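Uncharacterized hypothetical protein (Bacteroides uniformis, PDB 4EIU) is of unknown function but carries an N-terminal DUF3823 domain, a family placed in the transthyretin clan. Local coordinates at residues Ser172-Gly176 with Tyr177-Asp181; Pro78-Pro81 with Leu82-Asn86. All coordinates share one frame; numbering follows the deposited sequence.

How the contacts relate
Each contact is local, formed within its own unbroken stretch of chain, and the two lie on opposite sides of the chain's centre, their centres about 27 Å apart and their nearest atoms about 11 Å apart. Contact 2 is buried and leads from the loop after strand 69-76 into edge strand 83-85, in the DUF3823 domain; contact 1 is only partly buried and belongs to the loop between strands 162-170 and 186-189 of a separate antiparallel sheet. They share no strand. In each, an arginine bonds to a backbone carbonyl three residues earlier. In contact 2 Ile80 lies beside that bond, whereas in contact 1 the arginine also lies against a tyrosine ring, and water bridges two turns.

Contact 1 (Ser172-Gly176 with Tyr177-Asp181); sequences SNTVG and YRARD
Tyr177 meets Gly176, CB 3.7 Å from Gly176 C, where two type I beta turns, Ser172 to Val175 and Tyr177 to Arg180, follow each other between strands 162-170 and 186-189. Gly176 joins them with an almost fully extended backbone (phi 172°), a conformation that residues with a side chain seldom adopt. With CG anti to the backbone N (chi1 -177°), the Tyr177 ring swings away from the first turn and also meets that of Trp238. Arg178 likewise leads outward, its NH1 bonded to Gln29 O, as suits a long charged chain at an exposed turn corner. Ala179 turns its methyl back toward the first turn: CB lies 3.7 Å from Thr174 OG1, a hydroxyl itself hydrogen-bonded to Ser172 OG at 2.8 Å. A water fastens the same two residues, donating to Thr174 O and accepting from Ala179 N. Arg180 then folds back over its own turn, with CB 3.5 Å from Gly176 O, and its NE forms a salt bridge with Glu182. Its NH1 stands 3.4 Å above the Tyr177 ring, over the centre, while donating to Tyr177 O at 2.7 Å; that oxygen also accepts from Arg180 N, which arrives from the opposite face of the carbonyl plane.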
loop_
_atom_site.group_PDB
_atom_site.type_symbol
_atom_site.label_atom_id
_atom_site.label_comp_id
_atom_site.label_asym_id
_atom_site.label_seq_id
_atom_site.Cartn_x
_atom_site.Cartn_y
_atom_site.Cartn_z
ATOM N N SER A 172 -0.857 18.891 4.170
ATOM C CA SER A 172 -2.145 18.210 4.091
ATOM C C SER A 172 -2.204 16.940 4.937
ATOM O O SER A 172 -1.234 16.141 4.983
ATOM C CB SER A 172 -2.483 17.875 2.645
ATOM O OG SER A 172 -3.576 16.974 2.622
ATOM N N ASN A 173 -3.360 16.723 5.575
ATOM C CA ASN A 173 -3.554 15.515 6.380
ATOM C C ASN A 173 -3.742 14.241 5.556
ATOM O O ASN A 173 -3.833 13.161 6.115
ATOM C CB ASN A 173 -4.680 15.664 7.402
ATOM C CG ASN A 173 -6.043 15.838 6.763
ATOM O OD1 ASN A 173 -6.202 15.720 5.546
ATOM N ND2 ASN A 173 -7.024 16.178 7.584
ATOM N N THR A 174 -3.764 14.357 4.231
ATOM C CA THR A 174 -3.703 13.199 3.373
ATOM C C THR A 174 -2.229 12.840 3.027
ATOM O O THR A 174 -1.997 12.127 2.062
ATOM C CB THR A 174 -4.470 13.425 2.066
ATOM O OG1 THR A 174 -3.825 14.455 1.313
ATOM C CG2 THR A 174 -5.920 13.806 2.333
ATOM N N VAL A 175 -1.274 13.340 3.824
ATOM C CA VAL A 175 0.164 13.066 3.651
ATOM C C VAL A 175 0.424 11.612 3.191
ATOM O O VAL A 175 -0.100 10.638 3.752
ATOM C CB VAL A 175 0.971 13.389 4.939
ATOM C CG1 VAL A 175 0.403 12.667 6.161
ATOM C CG2 VAL A 175 2.462 13.092 4.757
ATOM N N GLY A 176 1.225 11.523 2.137
ATOM C CA GLY A 176 1.697 10.277 1.573
ATOM C C GLY A 176 2.408 10.634 0.292
ATOM O O GLY A 176 2.710 11.811 0.046
ATOM N N TYR A 177 2.666 9.640 -0.548
ATOM C CA TYR A 177 3.379 9.943 -1.783
ATOM C C TYR A 177 2.718 11.046 -2.613
ATOM O O TYR A 177 3.382 11.984 -3.028
ATOM C CB TYR A 177 3.511 8.701 -2.622
ATOM C CG TYR A 177 4.298 8.931 -3.852
ATOM C CD1 TYR A 177 5.665 9.247 -3.774
ATOM C CD2 TYR A 177 3.700 8.853 -5.106
ATOM C CE1 TYR A 177 6.411 9.440 -4.920
ATOM C CE2 TYR A 177 4.438 9.077 -6.261
ATOM C CZ TYR A 177 5.797 9.340 -6.147
ATOM O OH TYR A 177 6.521 9.523 -7.267
ATOM N N ARG A 178 1.418 10.934 -2.866
ATOM C CA ARG A 178 0.764 11.888 -3.751
ATOM C C ARG A 178 0.857 13.346 -3.230
ATOM O O ARG A 178 1.129 14.279 -4.002
ATOM C CB ARG A 178 -0.677 11.447 -3.995
ATOM C CG ARG A 178 -1.395 12.243 -5.065
ATOM C CD ARG A 178 -2.781 11.681 -5.338
ATOM N NE ARG A 178 -3.581 12.651 -6.085
ATOM C CZ ARG A 178 -4.866 12.498 -6.419
ATOM N NH1 ARG A 178 -5.557 11.401 -6.083
ATOM N NH2 ARG A 178 -5.477 13.459 -7.100
ATOM N N ALA A 179 0.681 13.525 -1.924
ATOM C CA ALA A 179 0.621 14.832 -1.298
ATOM C C ALA A 179 1.973 15.269 -0.707
ATOM O O ALA A 179 2.048 16.261 -0.005
ATOM C CB ALA A 179 -0.480 14.842 -0.225
ATOM N N ARG A 180 3.050 14.558 -1.023
ATOM C CA ARG A 180 4.314 14.810 -0.393
ATOM C C ARG A 180 4.698 16.259 -0.676
ATOM O O ARG A 180 4.419 16.756 -1.763
ATOM C CB ARG A 180 5.391 13.885 -0.932
ATOM C CG ARG A 180 5.707 14.047 -2.420
ATOM C CD ARG A 180 6.561 12.901 -2.936
ATOM N NE ARG A 180 6.943 13.085 -4.331
ATOM C CZ ARG A 180 6.139 12.936 -5.386
ATOM N NH1 ARG A 180 4.857 12.591 -5.258
ATOM N NH2 ARG A 180 6.630 13.137 -6.607
ATOM N N ASP A 181 5.279 16.916 0.320
ATOM C CA ASP A 181 5.990 18.191 0.109
ATOM C C ASP A 181 7.484 17.858 -0.035
ATOM O O ASP A 181 8.152 17.382 0.911
ATOM C CB ASP A 181 5.736 19.165 1.258
ATOM C CG ASP A 181 6.038 20.607 0.870
ATOM O OD1 ASP A 181 7.146 20.858 0.323
ATOM O OD2 ASP A 181 5.174 21.478 1.112
HETATM O O HOH W 1 -0.814 11.723 -0.497
#

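Contact 2 (Pro78-Pro81 with Leu82-Asn86); sequences PFIP and LVREN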
loop_
_atom_site.group_PDB
_atom_site.type_symbol
_atom_site.label_atom_id
_atom_site.label_comp_id
_atom_site.label_asym_id
_atom_site.label_seq_id
_atom_site.Cartn_x
_atom_site.Cartn_y
_atom_site.Cartn_z
ATOM N N PRO A 78 0.291 -3.152 -2.029
ATOM C CA PRO A 78 1.533 -3.533 -1.314
ATOM C C PRO A 78 1.316 -4.804 -0.479
ATOM O O PRO A 78 1.451 -4.805 0.728
ATOM C CB PRO A 78 1.810 -2.295 -0.455
ATOM C CG PRO A 78 0.428 -1.839 -0.065
ATOM C CD PRO A 78 -0.377 -2.035 -1.335
ATOM N N PHE A 79 0.979 -5.859 -1.200
ATOM C CA PHE A 79 0.634 -7.156 -0.651
ATOM C C PHE A 79 0.791 -8.247 -1.717
ATOM O O PHE A 79 0.763 -7.994 -2.924
ATOM C CB PHE A 79 -0.760 -7.160 0.011
ATOM C CG PHE A 79 -1.877 -6.616 -0.858
ATOM C CD1 PHE A 79 -2.430 -7.381 -1.859
ATOM C CD2 PHE A 79 -2.394 -5.330 -0.616
ATOM C CE1 PHE A 79 -3.513 -6.885 -2.602
ATOM C CE2 PHE A 79 -3.451 -4.814 -1.376
ATOM C CZ PHE A 79 -3.988 -5.597 -2.367
ATOM N N ILE A 80 0.924 -9.485 -1.243
ATOM C CA ILE A 80 1.124 -10.621 -2.117
ATOM C C ILE A 80 0.023 -10.620 -3.155
ATOM O O ILE A 80 -1.160 -10.498 -2.799
ATOM C CB ILE A 80 1.109 -11.963 -1.347
ATOM C CG1 ILE A 80 2.383 -12.067 -0.490
ATOM C CG2 ILE A 80 1.074 -13.147 -2.332
ATOM C CD1 ILE A 80 2.519 -13.384 0.272
ATOM N N PRO A 81 0.394 -10.702 -4.427
ATOM C CA PRO A 81 -0.701 -10.739 -5.436
ATOM C C PRO A 81 -1.724 -11.834 -5.198
ATOM O O PRO A 81 -1.344 -13.005 -4.922
ATOM C CB PRO A 81 0.037 -10.993 -6.737
ATOM C CG PRO A 81 1.416 -10.448 -6.491
ATOM C CD PRO A 81 1.719 -10.720 -5.051
ATOM N N LEU A 82 -3.002 -11.457 -5.301
ATOM C CA LEU A 82 -4.125 -12.356 -5.145
ATOM C C LEU A 82 -4.411 -13.118 -6.426
ATOM O O LEU A 82 -4.984 -14.193 -6.384
ATOM C CB LEU A 82 -5.391 -11.525 -4.754
ATOM C CG LEU A 82 -5.272 -10.811 -3.391
ATOM C CD1 LEU A 82 -6.565 -9.991 -3.169
ATOM C CD2 LEU A 82 -4.996 -11.794 -2.238
ATOM N N VAL A 83 -4.066 -12.533 -7.576
ATOM C CA VAL A 83 -4.246 -13.176 -8.844
ATOM C C VAL A 83 -2.859 -13.487 -9.376
ATOM O O VAL A 83 -2.104 -12.576 -9.711
ATOM C CB VAL A 83 -5.065 -12.316 -9.829
ATOM C CG1 VAL A 83 -5.314 -13.072 -11.163
ATOM C CG2 VAL A 83 -6.400 -11.920 -9.181
ATOM N N ARG A 84 -2.530 -14.770 -9.458
ATOM C CA ARG A 84 -1.162 -15.188 -9.742
ATOM C C ARG A 84 -1.081 -16.063 -10.968
ATOM O O ARG A 84 -1.656 -17.162 -10.986
ATOM C CB ARG A 84 -0.537 -15.909 -8.557
ATOM C CG ARG A 84 -0.515 -15.046 -7.315
ATOM C CD ARG A 84 0.273 -15.642 -6.215
ATOM N NE ARG A 84 -0.335 -16.775 -5.548
ATOM C CZ ARG A 84 -1.143 -16.724 -4.496
ATOM N NH1 ARG A 84 -1.590 -15.575 -4.000
ATOM N NH2 ARG A 84 -1.529 -17.854 -3.932
ATOM N N GLU A 85 -0.362 -15.568 -11.987
ATOM C CA GLU A 85 -0.020 -16.336 -13.169
ATOM C C GLU A 85 1.489 -16.453 -13.338
ATOM O O GLU A 85 2.279 -15.626 -12.850
ATOM C CB GLU A 85 -0.649 -15.756 -14.423
ATOM C CG GLU A 85 -0.073 -14.403 -14.764
ATOM C CD GLU A 85 -0.607 -13.779 -16.021
ATOM O OE1 GLU A 85 -1.704 -14.120 -16.544
ATOM O OE2 GLU A 85 0.083 -12.832 -16.447
ATOM N N ASN A 86 1.892 -17.496 -14.037
ATOM C CA ASN A 86 3.307 -17.796 -14.191
ATOM C C ASN A 86 3.847 -17.018 -15.414
ATOM O O ASN A 86 3.082 -16.368 -16.115
ATOM C CB ASN A 86 3.605 -19.278 -14.221
ATOM C CG ASN A 86 3.142 -19.986 -15.481
ATOM O OD1 ASN A 86 2.868 -19.380 -16.500
ATOM N ND2 ASN A 86 3.042 -21.302 -15.401
#
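Arg84 reaches back to the carbonyl of Pro81, closing a local loop at the entrance to edge strand 83-85. Its NH1 donates to Pro81 O at 2.7 Å through a nearly straight bond (N-H...O 161°) that lies in the carbonyl plane and close to the guanidinium plane, so the flat group presents its edge to the oxygen. Two torsions bring it there: CG stands beside the backbone N, anti to the carbonyl carbon, and the chain bends at chi3 (-73°), curling the head back along the strand. The curl packs the aliphatic part against the same carbonyl, with CG 3.3 Å from Pro81 O. Ile80 CG2 comes to 4.0 Å from Arg84 NH1, its side chain crossing that of the arginine at a slant. Proline suits position 81 because its ring restrains the backbone while its carbonyl remains available as an acceptor. Leucine in place of Arg84 would probably leave Pro81 O without this donor and the start of the strand less firmly tied to the preceding loop. Away from the guanidinium, Leu82 places CG 4.4 Å from Phe79 CE1, a loose meeting of two side chains that are covered further by neighbouring strands: Phe79 touches Val111, and Leu82 touches Phe109 and Ile75. The NE of Arg84 bonds a diethylene glycol molecule, probably from the crystallisation liquor. Met152 packs on the arginine from another loop, while backbone bonds from Leu82 and Arg84 to strand 91-101 attach the segment antiparallel at the outer margin of the sheet.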